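Local coordinates for TIGR00266 family protein (Pseudomonas aeruginosa, PDB 1YOX), which is of unknown function but belongs to the AIM24 mitochondrial-biogenesis family of the cupin clan and assembles from three copies of its chain, at residues Q223-P226 with F227-A231. Residues are numbered along the deposited sequence; the frame is centred on the assembly and turned at random.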
loop_
_atom_site.group_PDB
_atom_site.type_symbol
_atom_site.label_atom_id
_atom_site.label_comp_id
_atom_site.label_asym_id
_atom_site.label_seq_id
_atom_site.Cartn_x
_atom_site.Cartn_y
_atom_site.Cartn_z
ATOM N N GLN C 223 6.837 -12.493 -2.017
ATOM C CA GLN C 223 6.292 -11.177 -1.727
ATOM C C GLN C 223 5.895 -11.144 -0.272
ATOM O O GLN C 223 5.318 -12.125 0.238
ATOM C CB GLN C 223 5.092 -10.883 -2.642
ATOM C CG GLN C 223 3.803 -11.699 -2.382
ATOM C CD GLN C 223 2.857 -11.713 -3.571
ATOM O OE1 GLN C 223 2.473 -12.781 -4.068
ATOM N NE2 GLN C 223 2.525 -10.542 -4.075
ATOM N N SER C 224 6.212 -10.038 0.407
ATOM C CA SER C 224 5.882 -9.885 1.814
ATOM C C SER C 224 4.400 -9.612 2.100
ATOM O O SER C 224 3.922 -9.923 3.189
ATOM C CB SER C 224 6.715 -8.763 2.437
ATOM O OG SER C 224 6.391 -7.503 1.875
ATOM N N LEU C 225 3.682 -8.990 1.160
ATOM C CA LEU C 225 2.290 -8.618 1.399
ATOM C C LEU C 225 1.436 -8.992 0.205
ATOM O O LEU C 225 1.016 -8.129 -0.564
ATOM C CB LEU C 225 2.122 -7.139 1.775
ATOM C CG LEU C 225 0.671 -6.640 2.006
ATOM C CD1 LEU C 225 -0.046 -7.365 3.118
ATOM C CD2 LEU C 225 0.658 -5.153 2.243
ATOM N N PRO C 226 1.135 -10.298 0.095
ATOM C CA PRO C 226 0.379 -10.797 -1.017
ATOM C C PRO C 226 -1.049 -10.282 -0.909
ATOM O O PRO C 226 -1.534 -10.011 0.200
ATOM C CB PRO C 226 0.449 -12.325 -0.850
ATOM C CG PRO C 226 0.780 -12.584 0.571
ATOM C CD PRO C 226 1.461 -11.347 1.089
ATOM N N PHE C 227 -1.673 -10.094 -2.064
ATOM C CA PHE C 227 -3.011 -9.563 -2.147
ATOM C C PHE C 227 -3.993 -10.397 -1.308
ATOM O O PHE C 227 -4.977 -9.873 -0.748
ATOM C CB PHE C 227 -3.438 -9.553 -3.618
ATOM C CG PHE C 227 -4.881 -9.211 -3.834
ATOM C CD1 PHE C 227 -5.357 -7.935 -3.570
ATOM C CD2 PHE C 227 -5.758 -10.162 -4.323
ATOM C CE1 PHE C 227 -6.666 -7.618 -3.783
ATOM C CE2 PHE C 227 -7.076 -9.844 -4.543
ATOM C CZ PHE C 227 -7.537 -8.585 -4.256
ATOM N N SER C 228 -3.720 -11.696 -1.244
ATOM C CA SER C 228 -4.605 -12.656 -0.592
ATOM C C SER C 228 -4.600 -12.410 0.892
ATOM O O SER C 228 -5.628 -12.549 1.557
ATOM C CB SER C 228 -4.140 -14.083 -0.888
ATOM O OG SER C 228 -2.739 -14.206 -0.715
ATOM N N ARG C 229 -3.434 -12.044 1.410
ATOM C CA ARG C 229 -3.352 -11.671 2.791
ATOM C C ARG C 229 -3.957 -10.290 3.021
ATOM O O ARG C 229 -4.699 -10.081 4.006
ATOM C CB ARG C 229 -1.919 -11.745 3.301
ATOM C CG ARG C 229 -1.783 -11.254 4.717
ATOM C CD ARG C 229 -0.349 -11.228 5.165
ATOM N NE ARG C 229 0.257 -12.570 5.105
ATOM C CZ ARG C 229 1.441 -12.895 5.617
ATOM N NH1 ARG C 229 2.168 -11.985 6.243
ATOM N NH2 ARG C 229 1.896 -14.138 5.498
ATOM N N LEU C 230 -3.659 -9.351 2.117
ATOM C CA LEU C 230 -4.217 -8.006 2.232
ATOM C C LEU C 230 -5.747 -8.108 2.170
ATOM O O LEU C 230 -6.425 -7.701 3.107
ATOM C CB LEU C 230 -3.705 -7.081 1.111
ATOM C CG LEU C 230 -3.572 -5.546 1.212
ATOM C CD1 LEU C 230 -3.735 -4.832 -0.156
ATOM C CD2 LEU C 230 -4.435 -4.903 2.241
ATOM N N ALA C 231 -6.284 -8.669 1.084
ATOM C CA ALA C 231 -7.745 -8.718 0.896
ATOM C C ALA C 231 -8.410 -9.526 1.997
ATOM O O ALA C 231 -9.415 -9.078 2.561
ATOM C CB ALA C 231 -8.100 -9.275 -0.431
HETATM O O HOH W 1 2.115 -9.454 5.269
#
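With CG anti to the backbone N (chi1 175°) and a bend at chi3 (-60°), Arg229 reaches back from the first turn of helix 227-237 across the ring of Pro226 toward the carbonyl of Ser224. Leu225, whose CG is likewise anti to its N (chi1 178°), sends CD1 to within 4.2 Å of CB of Leu230. The junction is a worked example of how a chain passes from strand to helix: strand 219-223 ends, a short loop follows, and Pro226 takes the N-cap position. Lacking an N-H costs the N-cap nothing here, because it is the carbonyl that accepts the first i to i+4 bond. Leu230 N donates to Pro226 O at 2.9 Å, nearly straight and in the carbonyl plane, while Arg229 N adds a weak, strongly bent bond to the same oxygen. The proline ring packs against the first turn, its CG 3.9 Å from Arg229 CB and its CB 3.7 Å from Ser228 OG. Arg229 NH1 stops 4.1 Å short of Ser224 O, and a water bridges the two, accepting from NH1 at 2.7 Å and lying 2.8 Å from Ser224 O. Beyond the turn, NH2 forms a salt bridge with Asp178 and a hydrogen bond to Met37 O of the second subunit, whose Asn38 ND2 also bonds to Ser224 O. Leu230 packs on Leu230 of the third subunit. The carboxylate, the water and the carbonyl oxygen that meet NH1 and NH2 probably offset the cost of burying the guanidinium charge, and the bond to Met37 links the start of the helix to the second subunit.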